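Local coordinates for protein caspase-3 (Porites astreoides, PDB 6WI4) that is a caspase-family cysteine protease of a reef-building coral that probably cleaves target proteins after aspartate residues during apoptosis, at residues K20-L23 with R24-M28; K70-A73 with I74-H77; P142-A145 with D146-Y149. All coordinates share one frame; numbering follows the deposited sequence.

Interaction 1. Residues K20-L23 with R24-M28; sequences KDFL and RSSGM
The chain leaves Phe22 and Leu23 extended and then winds into a short 3-10 turn over residues 24-26, tightened by a backbone hydrogen bond from Ser26 N to Leu23 O (2.9 Å) and followed by a second from Gly27 N to Arg24 O. Ser26 also forms an ST turn, its hydroxyl accepting from the backbone of Met28 two residues on. The turn belongs to the surface loop that joins strand 13-18 to helix 36-49 of the caspase domain.

Leu23 O is the polar focus, gripped by two donors of the same serine. Ser26 OG lies in the carbonyl plane, 2.7 Å from Leu23 O, whereas Ser26 N sits well above that plane, so the N-H and the O-H reach one oxygen from different directions. The hydroxyl owes its place to a chi1 of 75°, which sets OG between the backbone N and the carbonyl carbon and turns it back to Leu23 O. Gly27 has a positive phi of 78°, a conformation in which a CB would crowd the carbonyl oxygen of Ser26.

The apolar part is smaller. Phe22 and Met28 lie side by side and point the same way, meeting through Phe22 CB and Met28 CB at 3.7 Å; both side chains also touch Tyr97 of strand 95-98, and the Phe22 ring meets that of His90. Leu23 is exposed, its CB 3.9 Å from Ser25 OG, a hydroxyl that bonds to Asp100 O. Ser26 OG lies 3.4 Å from Phe22 CB and, while donating to Leu23 O, accepts a nearly straight bond from Met28 N at 3.0 Å (N-H...O angle 159°).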
# COMPACT_ATOMS: atom_id res chain seq x y z
N LYS A 20 12.44 -7.65 -1.13
CA LYS A 20 13.73 -6.97 -1.07
C LYS A 20 14.71 -7.46 -2.12
O LYS A 20 15.36 -6.64 -2.76
CB LYS A 20 14.36 -7.15 0.32
CG LYS A 20 15.65 -6.38 0.49
CD LYS A 20 16.23 -6.56 1.90
N ASP A 21 14.78 -8.77 -2.33
CA ASP A 21 15.77 -9.38 -3.22
C ASP A 21 15.06 -10.06 -4.38
O ASP A 21 14.10 -10.81 -4.17
CB ASP A 21 16.61 -10.41 -2.47
CG ASP A 21 17.25 -9.84 -1.22
OD1 ASP A 21 18.20 -9.04 -1.37
OD2 ASP A 21 16.80 -10.17 -0.11
N PHE A 22 15.55 -9.83 -5.59
CA PHE A 22 14.87 -10.27 -6.79
C PHE A 22 15.75 -11.27 -7.55
O PHE A 22 16.98 -11.18 -7.52
CB PHE A 22 14.50 -9.06 -7.66
CG PHE A 22 13.48 -8.18 -7.00
CD1 PHE A 22 13.85 -7.29 -6.01
CD2 PHE A 22 12.14 -8.31 -7.33
CE1 PHE A 22 12.91 -6.53 -5.35
CE2 PHE A 22 11.19 -7.54 -6.70
CZ PHE A 22 11.57 -6.65 -5.71
N LEU A 23 15.09 -12.22 -8.20
CA LEU A 23 15.79 -13.28 -8.91
C LEU A 23 16.21 -12.80 -10.29
O LEU A 23 15.68 -11.83 -10.84
CB LEU A 23 14.91 -14.52 -9.05
CG LEU A 23 14.36 -15.14 -7.76
CD1 LEU A 23 13.35 -16.24 -8.08
CD2 LEU A 23 15.48 -15.68 -6.89
N ARG A 24 17.21 -13.49 -10.85
CA ARG A 24 17.68 -13.16 -12.19
C ARG A 24 16.53 -13.18 -13.20
O ARG A 24 16.49 -12.35 -14.12
CB ARG A 24 18.78 -14.14 -12.60
CG ARG A 24 19.18 -14.07 -14.07
CD ARG A 24 20.35 -15.00 -14.37
NE ARG A 24 20.50 -15.23 -15.81
CZ ARG A 24 21.04 -14.35 -16.64
NH1 ARG A 24 21.49 -13.19 -16.18
NH2 ARG A 24 21.14 -14.62 -17.94
N SER A 25 15.57 -14.10 -13.04
CA SER A 25 14.47 -14.19 -13.98
C SER A 25 13.64 -12.91 -14.03
O SER A 25 12.97 -12.65 -15.04
CB SER A 25 13.57 -15.37 -13.64
OG SER A 25 13.03 -15.24 -12.34
N SER A 26 13.66 -12.09 -12.97
CA SER A 26 12.87 -10.87 -12.93
C SER A 26 13.52 -9.70 -13.65
O SER A 26 12.84 -8.71 -13.93
CB SER A 26 12.60 -10.48 -11.47
OG SER A 26 13.77 -9.92 -10.88
N GLY A 27 14.81 -9.78 -13.94
CA GLY A 27 15.53 -8.64 -14.44
C GLY A 27 15.91 -7.61 -13.39
O GLY A 27 16.61 -6.65 -13.72
N MET A 28 15.48 -7.79 -12.14
CA MET A 28 15.73 -6.83 -11.08
C MET A 28 16.76 -7.31 -10.07
O MET A 28 16.90 -6.71 -9.00
CB MET A 28 14.43 -6.47 -10.36
CG MET A 28 13.39 -5.77 -11.23
SD MET A 28 13.99 -4.25 -12.02
CE MET A 28 14.51 -3.27 -10.65

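Interaction 2. Residues K70-A73 with I74-H77; sequences KEMA and ITNH
Ile74, Thr75 and His77 meet the last carbonyls of helix 62-73, mostly through hydrogen bonds. Ile74 N continues the helical pattern by donating to Lys70 O at 3.0 Å. One residue on, the Thr75 hydroxyl donates to Glu71 O (OG1 to O 2.8 Å); with chi1 at -73°, OG1 stands beside its own backbone N and faces back toward the helix. Met72 O takes a weak bond from Thr75 N and a straighter one from His77 NE2, at 2.8 Å and an N-H...O angle of 163°. That oxygen lies nearly in the imidazole plane, so the ring presents its N-H edge to the helix end.

Van der Waals contacts accompany these bonds: Ile74 CG2 rests 3.4 Å from Glu71 O, and Thr75 CG2 covers one face of the His77 ring toward its rim. An alanine in place of His77 would probably cost Met72 O its straighter bond, leaving the weak one from Thr75 N, and uncover the Thr75 methyl. The bonds close the carboxy-terminal end of helix 62-73, which lies through Met72 on Ile13 and Val15 of the central sheet of the caspase alpha/beta fold.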
# COMPACT_ATOMS: atom_id res chain seq x y z
N LYS A 70 -5.40 -15.49 -2.90
CA LYS A 70 -6.48 -16.49 -2.93
C LYS A 70 -6.85 -16.94 -1.53
O LYS A 70 -8.04 -17.08 -1.21
CB LYS A 70 -6.08 -17.69 -3.78
CG LYS A 70 -7.15 -18.79 -3.78
CD LYS A 70 -6.91 -19.85 -4.82
CE LYS A 70 -8.07 -20.83 -4.84
NZ LYS A 70 -7.93 -21.86 -5.91
N GLU A 71 -5.86 -17.17 -0.66
CA GLU A 71 -6.17 -17.54 0.72
C GLU A 71 -6.95 -16.45 1.44
O GLU A 71 -7.81 -16.76 2.28
CB GLU A 71 -4.87 -17.88 1.46
CG GLU A 71 -4.21 -19.12 0.88
CD GLU A 71 -2.85 -19.43 1.46
OE1 GLU A 71 -2.24 -18.56 2.13
OE2 GLU A 71 -2.39 -20.57 1.23
N MET A 72 -6.69 -15.17 1.12
CA MET A 72 -7.46 -14.09 1.73
C MET A 72 -8.87 -14.02 1.14
O MET A 72 -9.83 -13.72 1.86
CB MET A 72 -6.73 -12.76 1.54
CG MET A 72 -5.40 -12.67 2.26
SD MET A 72 -5.56 -12.89 4.03
CE MET A 72 -4.76 -14.48 4.22
N ALA A 73 -9.01 -14.28 -0.16
CA ALA A 73 -10.32 -14.20 -0.80
C ALA A 73 -11.26 -15.30 -0.30
O ALA A 73 -12.48 -15.11 -0.31
CB ALA A 73 -10.16 -14.28 -2.31
N ILE A 74 -10.71 -16.44 0.11
CA ILE A 74 -11.51 -17.57 0.60
C ILE A 74 -11.70 -17.52 2.11
O ILE A 74 -12.45 -18.34 2.67
CB ILE A 74 -10.85 -18.90 0.19
CG1 ILE A 74 -11.88 -20.02 0.06
CG2 ILE A 74 -9.75 -19.28 1.16
CD1 ILE A 74 -11.25 -21.35 -0.36
N THR A 75 -11.04 -16.58 2.79
CA THR A 75 -11.22 -16.38 4.22
C THR A 75 -12.65 -15.92 4.51
O THR A 75 -13.25 -15.19 3.71
CB THR A 75 -10.21 -15.34 4.72
OG1 THR A 75 -8.90 -15.91 4.75
CG2 THR A 75 -10.56 -14.84 6.12
N ASN A 76 -13.20 -16.40 5.63
CA ASN A 76 -14.48 -15.91 6.13
C ASN A 76 -14.25 -14.57 6.83
O ASN A 76 -13.69 -14.53 7.94
CB ASN A 76 -15.10 -16.92 7.09
CG ASN A 76 -16.30 -16.35 7.83
OD1 ASN A 76 -17.00 -15.49 7.31
ND2 ASN A 76 -16.52 -16.81 9.06
N HIS A 77 -14.67 -13.48 6.19
CA HIS A 77 -14.47 -12.15 6.75
C HIS A 77 -15.69 -11.66 7.53
O HIS A 77 -15.70 -10.50 7.96
CB HIS A 77 -14.12 -11.16 5.64
CG HIS A 77 -12.80 -11.43 4.98
ND1 HIS A 77 -11.60 -10.91 5.45
CD2 HIS A 77 -12.48 -12.15 3.88
CE1 HIS A 77 -10.62 -11.31 4.66
NE2 HIS A 77 -11.13 -12.06 3.70

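Interaction 3. Residues P142-A145 with D146-Y149; sequences PAEA and DFVY
A type I beta turn from Pro142 to Ala145 leads directly into strand 147-151, and the ring of Phe147 turns an edge to the carbonyls of the turn. Glu144 O comes to the ring edge at 3.4 Å from Phe147 CD1, and Ala143 O follows at 3.6 Å from Phe147 CE1, near the plane of the ring, so two partly negative oxygens face the weakly positive C-H rim. Elsewhere the same ring takes part in a cation-pi contact with Lys123. Between turn and strand stands Asp146, whose positive phi of 74° redirects the chain.

The strand so entered is an inner one of the mixed six-stranded sheet of the caspase fold, parallel to strand 123-128 on one flank and antiparallel to strand 217-220 on the other. Asp146 is buried just before it, where OD1 pairs with Arg223 and Tyr4, while OD2 receives a bond from water 3 at 2.6 Å; this water also donates to Ala145 O and thus spans the junction.

Farther along, Glu144 and Tyr149 are joined through two waters. The glutamate bends at both chi1 (-65°) and chi2 (-76°), which brings its carboxylate back toward the strand although its CB sets off the other way. Water 1 donates to Glu144 OE1 at 2.6 Å and to Glu144 O at 2.9 Å, and accepts from Tyr149 OH at 2.9 Å, lying in the plane of the tyrosine ring. Water 2 makes a second bridge between the same two groups, donating to Glu144 OE1 (2.9 Å) and to Tyr149 OH (3.1 Å), so the hydroxyl donates to one water and accepts from the other; water 2 also sits over the rim of one face of Phe147.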
# COMPACT_ATOMS: atom_id res chain seq x y z
N PRO A 142 -22.45 -2.70 -4.99
CA PRO A 142 -21.76 -3.23 -6.17
C PRO A 142 -20.37 -3.75 -5.85
O PRO A 142 -19.74 -3.37 -4.85
CB PRO A 142 -21.70 -2.04 -7.12
CG PRO A 142 -22.77 -1.10 -6.65
CD PRO A 142 -22.83 -1.29 -5.16
N ALA A 143 -19.89 -4.61 -6.75
CA ALA A 143 -18.69 -5.39 -6.47
C ALA A 143 -17.45 -4.51 -6.31
O ALA A 143 -16.61 -4.77 -5.44
CB ALA A 143 -18.47 -6.41 -7.59
N GLU A 144 -17.32 -3.50 -7.16
CA GLU A 144 -16.13 -2.64 -7.15
C GLU A 144 -16.19 -1.55 -6.10
O GLU A 144 -15.24 -0.78 -5.99
CB GLU A 144 -15.91 -1.99 -8.53
CG GLU A 144 -15.59 -2.97 -9.67
CD GLU A 144 -14.16 -3.50 -9.63
OE1 GLU A 144 -13.36 -3.02 -8.80
OE2 GLU A 144 -13.84 -4.39 -10.45
N ALA A 145 -17.27 -1.45 -5.32
CA ALA A 145 -17.34 -0.40 -4.32
C ALA A 145 -16.49 -0.72 -3.09
O ALA A 145 -16.15 -1.88 -2.80
CB ALA A 145 -18.79 -0.15 -3.88
N ASP A 146 -16.13 0.34 -2.36
CA ASP A 146 -15.50 0.28 -1.04
C ASP A 146 -14.04 -0.15 -1.09
O ASP A 146 -13.45 -0.47 -0.06
CB ASP A 146 -16.29 -0.62 -0.07
CG ASP A 146 -17.77 -0.28 -0.03
OD1 ASP A 146 -18.09 0.92 0.13
OD2 ASP A 146 -18.59 -1.20 -0.18
N PHE A 147 -13.43 -0.11 -2.27
CA PHE A 147 -11.98 -0.19 -2.41
C PHE A 147 -11.36 1.19 -2.30
O PHE A 147 -11.94 2.19 -2.75
CB PHE A 147 -11.57 -0.78 -3.76
CG PHE A 147 -11.80 -2.26 -3.91
CD1 PHE A 147 -13.02 -2.75 -4.34
CD2 PHE A 147 -10.77 -3.15 -3.65
CE1 PHE A 147 -13.22 -4.09 -4.50
CE2 PHE A 147 -10.96 -4.50 -3.81
CZ PHE A 147 -12.19 -4.98 -4.23
N VAL A 148 -10.16 1.25 -1.74
CA VAL A 148 -9.33 2.45 -1.81
C VAL A 148 -7.90 1.99 -2.06
O VAL A 148 -7.43 1.05 -1.42
CB VAL A 148 -9.46 3.34 -0.55
CG1 VAL A 148 -9.12 2.58 0.74
CG2 VAL A 148 -8.61 4.58 -0.71
N TYR A 149 -7.24 2.61 -3.04
CA TYR A 149 -5.91 2.20 -3.47
C TYR A 149 -4.98 3.38 -3.23
O TYR A 149 -5.10 4.41 -3.90
CB TYR A 149 -5.91 1.78 -4.94
CG TYR A 149 -7.00 0.81 -5.34
CD1 TYR A 149 -8.23 1.27 -5.80
CD2 TYR A 149 -6.81 -0.57 -5.28
CE1 TYR A 149 -9.24 0.39 -6.19
CE2 TYR A 149 -7.82 -1.45 -5.66
CZ TYR A 149 -9.02 -0.96 -6.12
OH TYR A 149 -10.03 -1.82 -6.52
O HOH W 1 -12.70 -0.95 -7.33
O HOH W 2 -10.97 -4.47 -7.86
O HOH W 3 -18.23 -3.59 -1.21

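Overall arrangement
From the N terminus, strand 13-18 runs into the surface loop where interaction 1 makes its turn, before the chain reaches helix 36-49. Strand 53-58 and helix 62-73 follow, and interaction 2 closes the far end of that helix as the chain heads for strand 83-88. Interaction 3 comes much later, where the loop after strand 123-128 turns and enters strand 147-151. The three are local and in series, so none nests in or crosses another. The centres of interactions 2 and 3 are about 16 Å apart, whereas that of interaction 1 is about 28 Å from the centre of interaction 2 and 32 Å from that of interaction 3. Strand 13-18 ties the first two together, leading into residues 20-28 and touching interaction 2 through Ile13.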